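PDB 6UH2: short chain dehydrogenase from Leptospira borgpetersenii serovar Hardjo-bovis, which binds NAD+ and is probably an oxidoreductase of the short-chain dehydrogenase/reductase family, acting on CH-OH groups with a nicotinamide cofactor. Local coordinates for residues D20-I25 against S44-C49; S29-S34 against I206-S211; N88-I93 against K139-I144; L146-I151 against I201-I206. All blocks are in the same frame, centred on the assembly; numbering follows the deposited sequence.

How the interactions relate
Interactions 1 and 4 are buried pairings of neighbouring parallel strands in one central sheet. Interaction 1 is largely aliphatic, while interaction 4 runs off the strand ends into the nicotinamide site. Interaction 3 is only partly buried. It lies at the N-terminal ends of strands 93-96 and 144-148, the second of which interaction 4 also uses, and adds a salt bridge and waters to a short parallel pairing. It touches interaction 1 through backbone pairing of D92 and I93 with L22 and L24. Interaction 2 is partly buried and not a strand pairing: one glutamine and a pair of isoleucines join the start of helix 31-42 to the loop 206-211 beside NAD. It shares I206 with interaction 4, and I32 packs against F148 and P203 there.

Interaction 1: residues D20-I25 against S44-C49; sequences DKLVLI and SARVIC
L22 lies over R46 and I48. Its CD1 is 3.6 Å from R46 CB, and the two side chains cross at about a right angle. The same methyl reaches I48 CG1 at 4.0 Å. L24 continues this face, with CD1 3.6 Å from I48 CG2. L22 and L24 both turn CG anti to the backbone N (chi1 176° and -179°), which carries each CD1 over the neighbouring strand. On the other face I25 CD1 meets V47 CG1 at 3.8 Å. The backbones run parallel. V23 is gripped at both ends, its N bonding to R46 O at 2.8 Å and its O accepting from I48 N. I25 N then bonds to I48 O, and R46 N to K21 O. At the start of the pair, before strand 22-26, a water donates to K21 O and accepts from R46 NE at 2.7 Å, lying in the guanidinium plane. L22 CB covers one face of that guanidinium. K21 NZ turns back to D20 OD1, a salt bridge of 2.9 Å within the segment.

Further out, Y40 and L41 of helix 31-42 pack on V47, and Y40 also meets V23. I93 and I95 of strand 93-96 lie beside V23, and I67 of strand 64-68 touches I48. The helix ends in a Schellman motif at S44, just before the second strand. Strand 22-26, helix 31-42 and strand 46-51 form the first beta-alpha-beta unit of the Rossmann fold.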
# COMPACT_ATOMS: atom_id res chain seq x y z
N ASP B 20 7.17 -21.17 1.85
CA ASP B 20 7.30 -21.78 3.18
C ASP B 20 6.34 -21.16 4.18
O ASP B 20 6.52 -21.34 5.39
CB ASP B 20 8.75 -21.68 3.68
CG ASP B 20 9.18 -20.25 4.01
OD1 ASP B 20 8.48 -19.29 3.64
OD2 ASP B 20 10.24 -20.08 4.66
N LYS B 21 5.33 -20.44 3.70
CA LYS B 21 4.42 -19.72 4.57
C LYS B 21 3.09 -20.46 4.69
O LYS B 21 2.62 -21.10 3.74
CB LYS B 21 4.19 -18.29 4.05
CG LYS B 21 5.44 -17.39 4.11
CD LYS B 21 5.99 -17.36 5.53
CE LYS B 21 7.16 -16.41 5.69
NZ LYS B 21 8.13 -16.57 4.61
N LEU B 22 2.50 -20.35 5.87
CA LEU B 22 1.17 -20.89 6.15
C LEU B 22 0.25 -19.72 6.45
O LEU B 22 0.51 -18.94 7.36
CB LEU B 22 1.22 -21.88 7.32
CG LEU B 22 -0.14 -22.43 7.77
CD1 LEU B 22 -0.84 -23.11 6.62
CD2 LEU B 22 0.04 -23.41 8.91
N VAL B 23 -0.81 -19.58 5.66
CA VAL B 23 -1.72 -18.44 5.74
C VAL B 23 -3.05 -18.92 6.31
O VAL B 23 -3.68 -19.84 5.76
CB VAL B 23 -1.94 -17.79 4.37
CG1 VAL B 23 -2.83 -16.55 4.49
CG2 VAL B 23 -0.60 -17.46 3.71
N LEU B 24 -3.48 -18.30 7.40
CA LEU B 24 -4.79 -18.54 8.00
C LEU B 24 -5.71 -17.39 7.61
O LEU B 24 -5.46 -16.24 7.98
CB LEU B 24 -4.65 -18.63 9.52
CG LEU B 24 -5.89 -18.91 10.35
CD1 LEU B 24 -6.45 -20.25 9.94
CD2 LEU B 24 -5.57 -18.90 11.87
N ILE B 25 -6.78 -17.70 6.87
CA ILE B 25 -7.69 -16.68 6.34
C ILE B 25 -9.10 -16.96 6.85
O ILE B 25 -9.69 -17.99 6.50
CB ILE B 25 -7.70 -16.65 4.80
CG1 ILE B 25 -6.27 -16.76 4.24
CG2 ILE B 25 -8.39 -15.38 4.30
CD1 ILE B 25 -6.20 -16.81 2.72
N SER B 44 2.52 -21.08 -4.01
CA SER B 44 3.03 -22.23 -3.25
C SER B 44 2.83 -22.14 -1.75
O SER B 44 3.37 -22.97 -1.01
CB SER B 44 4.52 -22.48 -3.54
OG SER B 44 4.70 -22.80 -4.91
N ALA B 45 2.05 -21.17 -1.25
CA ALA B 45 1.76 -21.13 0.17
C ALA B 45 0.83 -22.28 0.56
O ALA B 45 0.16 -22.88 -0.28
CB ALA B 45 1.11 -19.79 0.55
N ARG B 46 0.84 -22.62 1.85
CA ARG B 46 -0.20 -23.46 2.43
C ARG B 46 -1.26 -22.53 3.01
O ARG B 46 -0.93 -21.48 3.56
CB ARG B 46 0.36 -24.38 3.51
CG ARG B 46 1.30 -25.49 2.96
CD ARG B 46 2.06 -26.19 4.10
NE ARG B 46 3.17 -25.37 4.58
CZ ARG B 46 3.57 -25.31 5.84
NH1 ARG B 46 2.96 -26.04 6.77
NH2 ARG B 46 4.59 -24.53 6.18
N VAL B 47 -2.53 -22.89 2.84
CA VAL B 47 -3.64 -22.01 3.20
C VAL B 47 -4.64 -22.77 4.05
O VAL B 47 -5.04 -23.88 3.68
CB VAL B 47 -4.34 -21.42 1.96
CG1 VAL B 47 -5.51 -20.52 2.41
CG2 VAL B 47 -3.35 -20.65 1.11
N ILE B 48 -5.03 -22.19 5.17
CA ILE B 48 -6.13 -22.69 5.99
C ILE B 48 -7.25 -21.66 5.93
O ILE B 48 -7.05 -20.49 6.27
CB ILE B 48 -5.70 -22.97 7.44
CG1 ILE B 48 -4.62 -24.06 7.48
CG2 ILE B 48 -6.90 -23.37 8.28
CD1 ILE B 48 -4.00 -24.27 8.84
N CYS B 49 -8.42 -22.09 5.48
CA CYS B 49 -9.60 -21.24 5.46
C CYS B 49 -10.49 -21.57 6.65
O CYS B 49 -10.87 -22.73 6.83
CB CYS B 49 -10.37 -21.42 4.15
SG CYS B 49 -12.02 -20.69 4.21
O HOH W 1 4.19 -23.36 3.18

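Interaction 2: residues S29-S34 against I206-S211; sequences SGQIGS and IFANQS. With NAD (nicotinamide-adenine-dinucleotide), chain D.
The backbone of the helix start at Q31 and I32 stays apart from the loop at I206 to A208, with Q31 CA 8.5 Å from A208 CA, and side chains span the gap. The long one is Q31. Its CG is anti to the backbone N (chi1 -172°) and the chain stays extended beyond it, which puts the amide at the loop. NE2 donates to F207 O at 3.0 Å, with the acceptor close to the amide plane. OE1 lies 3.6 Å from A208 CB, and I206 CG2 packs against the amide. A water lies between Q31 OE1, I206 O and the carboxamide N7N of NAD, and accepts from N7N. I32 CD1 meets I206 CG1 at 4.0 Å. Within the loop, Q210 folds back: NE2 donates to I206 O, and OE1 accepts from A208 N. Both segments hold the cofactor through backbone amides. Q31 N bonds to NAD O2A at 2.8 Å and I32 N to NAD O2N at 2.6 Å. I206 N bonds to the carboxamide oxygen O7N at 3.0 Å. G30 is the helix N-cap. A glycine-rich turn whose following helix points its first amides at the pyrophosphate is the dinucleotide-binding motif of Rossmann folds.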
# COMPACT_ATOMS: atom_id res chain seq x y z
N SER B 29 -14.04 -18.38 2.26
CA SER B 29 -14.96 -18.90 1.27
C SER B 29 -15.71 -17.81 0.50
O SER B 29 -16.39 -18.13 -0.48
CB SER B 29 -15.97 -19.85 1.93
OG SER B 29 -15.30 -20.94 2.54
N GLY B 30 -15.59 -16.55 0.92
CA GLY B 30 -16.36 -15.47 0.33
C GLY B 30 -15.76 -14.99 -0.98
O GLY B 30 -14.84 -15.58 -1.54
N GLN B 31 -16.32 -13.88 -1.49
CA GLN B 31 -15.87 -13.39 -2.80
C GLN B 31 -14.41 -12.97 -2.76
O GLN B 31 -13.60 -13.41 -3.59
CB GLN B 31 -16.75 -12.23 -3.28
CG GLN B 31 -16.43 -11.85 -4.72
CD GLN B 31 -17.26 -10.71 -5.24
OE1 GLN B 31 -17.99 -10.05 -4.49
NE2 GLN B 31 -17.17 -10.46 -6.55
N ILE B 32 -14.05 -12.11 -1.81
CA ILE B 32 -12.66 -11.67 -1.74
C ILE B 32 -11.79 -12.80 -1.20
O ILE B 32 -10.72 -13.09 -1.74
CB ILE B 32 -12.53 -10.40 -0.88
CG1 ILE B 32 -13.11 -9.20 -1.63
CG2 ILE B 32 -11.07 -10.14 -0.50
CD1 ILE B 32 -13.28 -7.95 -0.77
N GLY B 33 -12.25 -13.45 -0.12
CA GLY B 33 -11.47 -14.51 0.50
C GLY B 33 -11.08 -15.61 -0.47
O GLY B 33 -9.93 -16.07 -0.46
N SER B 34 -12.00 -16.03 -1.34
CA SER B 34 -11.67 -17.11 -2.26
C SER B 34 -10.60 -16.68 -3.25
O SER B 34 -9.72 -17.48 -3.60
CB SER B 34 -12.93 -17.60 -2.99
OG SER B 34 -13.55 -16.55 -3.68
N ILE B 206 -16.86 -3.82 -4.53
CA ILE B 206 -16.47 -4.90 -5.43
C ILE B 206 -17.68 -5.29 -6.27
O ILE B 206 -18.76 -5.56 -5.72
CB ILE B 206 -15.92 -6.10 -4.65
CG1 ILE B 206 -14.74 -5.66 -3.77
CG2 ILE B 206 -15.52 -7.23 -5.60
CD1 ILE B 206 -13.55 -5.14 -4.58
N PHE B 207 -17.50 -5.33 -7.59
CA PHE B 207 -18.56 -5.77 -8.48
C PHE B 207 -19.01 -7.20 -8.16
O PHE B 207 -18.18 -8.12 -8.07
CB PHE B 207 -18.10 -5.65 -9.93
CG PHE B 207 -19.07 -6.21 -10.92
CD1 PHE B 207 -20.19 -5.49 -11.29
CD2 PHE B 207 -18.89 -7.46 -11.47
CE1 PHE B 207 -21.10 -6.00 -12.19
CE2 PHE B 207 -19.80 -7.98 -12.37
CZ PHE B 207 -20.90 -7.25 -12.73
N ALA B 208 -20.31 -7.38 -7.98
CA ALA B 208 -20.89 -8.69 -7.73
C ALA B 208 -22.29 -8.80 -8.33
O ALA B 208 -22.43 -9.08 -9.53
CB ALA B 208 -20.94 -8.97 -6.22
N ASN B 209 -23.32 -8.60 -7.51
CA ASN B 209 -24.72 -8.73 -7.92
C ASN B 209 -25.51 -7.44 -7.68
O ASN B 209 -26.70 -7.48 -7.36
CB ASN B 209 -25.39 -9.89 -7.19
CG ASN B 209 -24.99 -11.23 -7.76
OD1 ASN B 209 -25.01 -11.44 -8.97
ND2 ASN B 209 -24.59 -12.15 -6.88
N GLN B 210 -24.86 -6.29 -7.82
CA GLN B 210 -25.58 -5.04 -7.69
C GLN B 210 -26.37 -4.74 -8.96
O GLN B 210 -26.11 -5.30 -10.04
CB GLN B 210 -24.62 -3.89 -7.38
CG GLN B 210 -23.72 -4.12 -6.17
CD GLN B 210 -22.40 -4.78 -6.53
OE1 GLN B 210 -22.27 -5.42 -7.57
NE2 GLN B 210 -21.40 -4.62 -5.66
N SER B 211 -27.36 -3.86 -8.83
CA SER B 211 -28.16 -3.44 -9.96
C SER B 211 -27.33 -2.57 -10.90
O SER B 211 -26.30 -2.00 -10.52
CB SER B 211 -29.39 -2.66 -9.50
OG SER B 211 -29.06 -1.35 -9.09
PA NAD D . -18.57 -12.20 1.40
O1A NAD D . -19.97 -11.95 2.03
O2A NAD D . -18.46 -12.71 -0.04
O5B NAD D . -17.67 -13.19 2.36
C5B NAD D . -17.62 -13.08 3.77
C4B NAD D . -17.22 -14.46 4.22
O4B NAD D . -17.13 -14.35 5.69
C3B NAD D . -18.26 -15.54 3.90
O3B NAD D . -17.62 -16.71 3.33
C2B NAD D . -18.82 -15.90 5.28
O2B NAD D . -19.24 -17.27 5.36
C1B NAD D . -17.65 -15.54 6.23
N9A NAD D . -18.21 -15.42 7.57
C8A NAD D . -19.42 -14.86 7.96
N7A NAD D . -19.62 -14.99 9.24
C5A NAD D . -18.51 -15.69 9.72
C6A NAD D . -18.14 -16.15 10.98
N6A NAD D . -18.91 -15.96 12.07
N1A NAD D . -16.97 -16.79 11.11
C2A NAD D . -16.20 -16.99 10.04
N3A NAD D . -16.47 -16.60 8.79
C4A NAD D . -17.64 -15.95 8.68
O3 NAD D . -17.67 -10.86 1.55
PN NAD D . -16.53 -10.19 0.64
O1N NAD D . -17.13 -9.14 -0.32
O2N NAD D . -15.60 -11.32 0.17
O5D NAD D . -15.84 -9.30 1.88
C5D NAD D . -14.67 -9.77 2.49
C4D NAD D . -14.17 -8.65 3.41
O4D NAD D . -14.03 -7.37 2.67
C3D NAD D . -15.22 -8.35 4.48
O3D NAD D . -14.60 -7.95 5.70
C2D NAD D . -16.00 -7.10 3.95
O2D NAD D . -16.55 -6.29 4.98
C1D NAD D . -14.83 -6.37 3.23
N1N NAD D . -15.26 -5.47 2.11
C2N NAD D . -16.01 -5.95 1.07
C3N NAD D . -16.38 -5.09 0.07
C7N NAD D . -17.20 -5.62 -1.06
O7N NAD D . -17.68 -4.82 -1.85
N7N NAD D . -17.36 -6.96 -1.17
C4N NAD D . -15.98 -3.75 0.14
C5N NAD D . -15.24 -3.30 1.19
C6N NAD D . -14.87 -4.19 2.19
O HOH W 2 -19.21 -7.29 -3.69

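Interaction 3: residues N88-I93 against K139-I144; sequences NKIPDI and KGKKGI
I90 reaches over the aliphatic parts of two lysines. Its CD1 meets K139 CG at 3.7 Å, and these side chains cross at about a right angle. Its other branch, CG2, lies 3.8 Å from K141 CD. CG1 stands anti to the carbonyl carbon and CG2 anti to the backbone N (chi1 -59°), which gives each lysine its own branch. K141 leaves its backbone with CG anti to N, then bends at chi3 and chi4. The bends carry NZ to D92, where it forms a salt bridge with OD1 at 2.7 Å. NZ comes from above the carboxylate plane, 38° out of it. On the way, K141 CD passes 3.3 Å from P91 O. A water adds a second path between the two charged groups: it accepts from K141 NZ and donates to D92 OD2 at 2.6 Å. It also donates to I90 O.

The backbones meet where the two strands begin. I144 N bonds to D92 O at 3.1 Å, and I93 pairs with I144 in a parallel bridge. I93 CA also makes a CA-H...O contact with I144 O. A second water donates to K142 O at 2.7 Å and more weakly to D92 O.

Outside the pair, D92 OD2 accepts from L22 N of the adjacent strand 22-26. W136 of helix 111-139 bonds to P91 O through its NE1 and packs on I90 and K141. D92 thus has partners on both carboxylate oxygens. Lysine, water and a backbone N-H would together favour its charged form and hold the carboxylate in place at the N-terminal ends of these inner strands.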
# COMPACT_ATOMS: atom_id res chain seq x y z
N ASN B 88 1.62 -28.79 14.27
CA ASN B 88 2.66 -27.94 13.69
C ASN B 88 2.11 -27.17 12.50
O ASN B 88 2.72 -27.13 11.42
CB ASN B 88 3.89 -28.74 13.30
CG ASN B 88 4.49 -29.49 14.46
OD1 ASN B 88 4.95 -28.89 15.43
ND2 ASN B 88 4.50 -30.82 14.37
N LYS B 89 0.92 -26.60 12.68
CA LYS B 89 0.37 -25.72 11.66
C LYS B 89 0.27 -24.32 12.23
O LYS B 89 -0.82 -23.73 12.27
CB LYS B 89 -0.99 -26.21 11.17
CG LYS B 89 -0.97 -27.55 10.46
CD LYS B 89 -2.38 -28.06 10.27
CE LYS B 89 -2.42 -29.30 9.40
NZ LYS B 89 -3.81 -29.81 9.31
N ILE B 90 1.39 -23.78 12.68
CA ILE B 90 1.43 -22.43 13.23
C ILE B 90 1.45 -21.45 12.07
O ILE B 90 2.40 -21.44 11.28
CB ILE B 90 2.64 -22.23 14.15
CG1 ILE B 90 2.57 -23.24 15.31
CG2 ILE B 90 2.69 -20.79 14.67
CD1 ILE B 90 3.67 -23.08 16.33
N PRO B 91 0.43 -20.61 11.91
CA PRO B 91 0.39 -19.70 10.76
C PRO B 91 1.54 -18.70 10.80
O PRO B 91 2.01 -18.31 11.87
CB PRO B 91 -0.96 -18.99 10.91
CG PRO B 91 -1.77 -19.88 11.86
CD PRO B 91 -0.76 -20.50 12.77
N ASP B 92 1.97 -18.28 9.62
CA ASP B 92 2.89 -17.17 9.49
C ASP B 92 2.17 -15.86 9.23
O ASP B 92 2.71 -14.79 9.53
CB ASP B 92 3.87 -17.42 8.34
CG ASP B 92 4.65 -18.68 8.52
OD1 ASP B 92 5.62 -18.67 9.30
OD2 ASP B 92 4.25 -19.71 7.94
N ILE B 93 0.96 -15.94 8.68
CA ILE B 93 0.18 -14.82 8.22
C ILE B 93 -1.25 -15.08 8.65
O ILE B 93 -1.77 -16.18 8.41
CB ILE B 93 0.25 -14.66 6.68
CG1 ILE B 93 1.70 -14.40 6.23
CG2 ILE B 93 -0.66 -13.54 6.20
CD1 ILE B 93 1.92 -14.66 4.75
N LYS B 139 5.91 -18.77 20.77
CA LYS B 139 6.84 -19.48 19.90
C LYS B 139 7.96 -18.59 19.37
O LYS B 139 8.86 -19.11 18.70
CB LYS B 139 6.08 -20.09 18.72
CG LYS B 139 5.01 -21.10 19.10
CD LYS B 139 5.62 -22.43 19.54
CE LYS B 139 4.55 -23.43 19.95
NZ LYS B 139 5.12 -24.80 20.17
N GLY B 140 7.92 -17.29 19.63
CA GLY B 140 8.87 -16.37 19.04
C GLY B 140 8.75 -16.22 17.54
O GLY B 140 9.75 -15.99 16.86
N LYS B 141 7.54 -16.34 17.00
CA LYS B 141 7.33 -16.24 15.56
C LYS B 141 7.03 -14.80 15.16
O LYS B 141 6.16 -14.14 15.76
CB LYS B 141 6.19 -17.16 15.10
CG LYS B 141 5.95 -17.10 13.59
CD LYS B 141 5.13 -18.28 13.07
CE LYS B 141 5.95 -19.53 12.98
NZ LYS B 141 6.20 -19.97 11.58
N LYS B 142 7.72 -14.31 14.13
CA LYS B 142 7.54 -12.94 13.66
C LYS B 142 6.40 -12.86 12.65
O LYS B 142 6.58 -12.52 11.48
CB LYS B 142 8.84 -12.41 13.08
N GLY B 143 5.19 -13.16 13.12
CA GLY B 143 4.03 -13.25 12.25
C GLY B 143 3.58 -11.90 11.71
O GLY B 143 4.03 -10.84 12.14
N ILE B 144 2.67 -11.96 10.73
CA ILE B 144 2.05 -10.77 10.12
C ILE B 144 0.54 -10.93 10.14
O ILE B 144 0.01 -11.96 9.72
CB ILE B 144 2.53 -10.55 8.67
CG1 ILE B 144 4.06 -10.41 8.61
CG2 ILE B 144 1.86 -9.31 8.04
CD1 ILE B 144 4.61 -10.45 7.19
O HOH W 3 4.78 -21.73 9.54
O HOH W 4 6.09 -14.34 9.57

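Interaction 4: residues L146-I151 against I201-I206; sequences LNFGSI and ISPGGI. With NAD (nicotinamide-adenine-dinucleotide), chain D.
N147 O accepts from I201 N at 2.9 Å, and I201 O accepts in turn from G149 N at 2.8 Å. That second donor sits 38° out of the carbonyl plane. Past the strand ends, I151 N bonds to P203 O at 3.1 Å, again from above the plane. Three backbone donors are thus met across the pair. The polar side chains have partners outside the two segments: S202 OG bonds to N252 OD1, N147 to N96 and T184, and S150 OG to the N-H of Y152. G205 N bonds to Y218 OH. F148 O accepts from K177 NZ, and K177 also binds NAD.

L146 CD1 lies 4.0 Å from I201 CG1. P203 CG comes to the edge of the F148 ring, 3.9 Å from CD2. I151 turns CG2 anti to its carbonyl carbon (chi1 53°), which lays it on G204 CA at 3.5 Å. The nicotinamide lies close by, with P203 O 3.3 Å from NAD C5N.

V237 and L240 of helix 231-240 pack on L146 and I201. Helix 171-191 touches N147, S150 and S202, and I32 and L36 of helix 31-42 meet F148. In the sheet, strand 144-148 has strand 93-96 on its other side, and strand 197-203 has strand 252-255.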
# COMPACT_ATOMS: atom_id res chain seq x y z
N LEU B 146 -3.11 -9.21 8.76
CA LEU B 146 -3.72 -8.29 7.80
C LEU B 146 -5.22 -8.27 8.05
O LEU B 146 -5.88 -9.31 7.94
CB LEU B 146 -3.42 -8.69 6.35
CG LEU B 146 -4.09 -7.79 5.30
CD1 LEU B 146 -3.56 -6.34 5.40
CD2 LEU B 146 -3.92 -8.35 3.88
N ASN B 147 -5.75 -7.10 8.40
CA ASN B 147 -7.17 -6.91 8.67
C ASN B 147 -7.86 -6.33 7.44
O ASN B 147 -7.22 -5.85 6.50
CB ASN B 147 -7.36 -6.00 9.89
CG ASN B 147 -6.80 -6.61 11.15
OD1 ASN B 147 -6.85 -7.83 11.33
ND2 ASN B 147 -6.24 -5.78 12.02
N PHE B 148 -9.19 -6.38 7.46
CA PHE B 148 -9.98 -5.87 6.35
C PHE B 148 -10.92 -4.78 6.86
O PHE B 148 -11.80 -5.04 7.68
CB PHE B 148 -10.73 -7.00 5.63
CG PHE B 148 -9.98 -7.51 4.43
CD1 PHE B 148 -8.88 -8.34 4.60
CD2 PHE B 148 -10.33 -7.11 3.14
CE1 PHE B 148 -8.15 -8.78 3.49
CE2 PHE B 148 -9.61 -7.55 2.04
CZ PHE B 148 -8.52 -8.38 2.21
N GLY B 149 -10.67 -3.55 6.41
CA GLY B 149 -11.57 -2.45 6.66
C GLY B 149 -12.57 -2.32 5.53
O GLY B 149 -13.10 -3.33 5.04
N SER B 150 -12.81 -1.08 5.10
CA SER B 150 -13.71 -0.73 4.02
C SER B 150 -13.58 0.77 3.78
O SER B 150 -13.28 1.53 4.71
CB SER B 150 -15.17 -1.08 4.36
OG SER B 150 -16.04 -0.49 3.39
N ILE B 151 -13.84 1.19 2.54
CA ILE B 151 -14.01 2.62 2.32
C ILE B 151 -15.02 3.21 3.30
O ILE B 151 -14.94 4.40 3.65
CB ILE B 151 -14.45 2.91 0.87
CG1 ILE B 151 -15.70 2.09 0.52
CG2 ILE B 151 -13.30 2.63 -0.08
CD1 ILE B 151 -16.40 2.54 -0.76
N ILE B 201 -6.26 -3.54 4.95
CA ILE B 201 -6.65 -3.15 3.60
C ILE B 201 -8.12 -2.77 3.62
O ILE B 201 -8.95 -3.52 4.15
CB ILE B 201 -6.37 -4.25 2.56
CG1 ILE B 201 -4.88 -4.26 2.22
CG2 ILE B 201 -7.15 -3.99 1.27
CD1 ILE B 201 -4.48 -5.30 1.17
N SER B 202 -8.44 -1.61 3.05
CA SER B 202 -9.83 -1.16 2.96
C SER B 202 -10.25 -1.14 1.49
O SER B 202 -9.94 -0.18 0.76
CB SER B 202 -10.00 0.23 3.59
OG SER B 202 -9.83 0.17 5.00
N PRO B 203 -10.94 -2.17 1.02
CA PRO B 203 -11.39 -2.19 -0.38
C PRO B 203 -12.49 -1.17 -0.63
O PRO B 203 -13.29 -0.85 0.26
CB PRO B 203 -11.94 -3.61 -0.57
CG PRO B 203 -11.37 -4.41 0.58
CD PRO B 203 -11.24 -3.43 1.72
N GLY B 204 -12.52 -0.65 -1.85
CA GLY B 204 -13.71 -0.04 -2.37
C GLY B 204 -14.73 -1.11 -2.74
O GLY B 204 -14.52 -2.31 -2.56
N GLY B 205 -15.86 -0.65 -3.28
CA GLY B 205 -16.92 -1.58 -3.61
C GLY B 205 -16.48 -2.56 -4.70
O GLY B 205 -15.81 -2.18 -5.66
N ILE B 206 -16.86 -3.82 -4.53
CA ILE B 206 -16.47 -4.90 -5.43
C ILE B 206 -17.68 -5.29 -6.27
O ILE B 206 -18.76 -5.56 -5.72
CB ILE B 206 -15.92 -6.10 -4.65
CG1 ILE B 206 -14.74 -5.66 -3.77
CG2 ILE B 206 -15.52 -7.23 -5.60
CD1 ILE B 206 -13.55 -5.14 -4.58
PA NAD D . -18.57 -12.20 1.40
O1A NAD D . -19.97 -11.95 2.03
O2A NAD D . -18.46 -12.71 -0.04
O5B NAD D . -17.67 -13.19 2.36
C5B NAD D . -17.62 -13.08 3.77
C4B NAD D . -17.22 -14.46 4.22
O4B NAD D . -17.13 -14.35 5.69
C3B NAD D . -18.26 -15.54 3.90
O3B NAD D . -17.62 -16.71 3.33
C2B NAD D . -18.82 -15.90 5.28
O2B NAD D . -19.24 -17.27 5.36
C1B NAD D . -17.65 -15.54 6.23
N9A NAD D . -18.21 -15.42 7.57
C8A NAD D . -19.42 -14.86 7.96
N7A NAD D . -19.62 -14.99 9.24
C5A NAD D . -18.51 -15.69 9.72
C6A NAD D . -18.14 -16.15 10.98
N6A NAD D . -18.91 -15.96 12.07
N1A NAD D . -16.97 -16.79 11.11
C2A NAD D . -16.20 -16.99 10.04
N3A NAD D . -16.47 -16.60 8.79
C4A NAD D . -17.64 -15.95 8.68
O3 NAD D . -17.67 -10.86 1.55
PN NAD D . -16.53 -10.19 0.64
O1N NAD D . -17.13 -9.14 -0.32
O2N NAD D . -15.60 -11.32 0.17
O5D NAD D . -15.84 -9.30 1.88
C5D NAD D . -14.67 -9.77 2.49
C4D NAD D . -14.17 -8.65 3.41
O4D NAD D . -14.03 -7.37 2.67
C3D NAD D . -15.22 -8.35 4.48
O3D NAD D . -14.60 -7.95 5.70
C2D NAD D . -16.00 -7.10 3.95
O2D NAD D . -16.55 -6.29 4.98
C1D NAD D . -14.83 -6.37 3.23
N1N NAD D . -15.26 -5.47 2.11
C2N NAD D . -16.01 -5.95 1.07
C3N NAD D . -16.38 -5.09 0.07
C7N NAD D . -17.20 -5.62 -1.06
O7N NAD D . -17.68 -4.82 -1.85
N7N NAD D . -17.36 -6.96 -1.17
C4N NAD D . -15.98 -3.75 0.14
C5N NAD D . -15.24 -3.30 1.19
C6N NAD D . -14.87 -4.19 2.19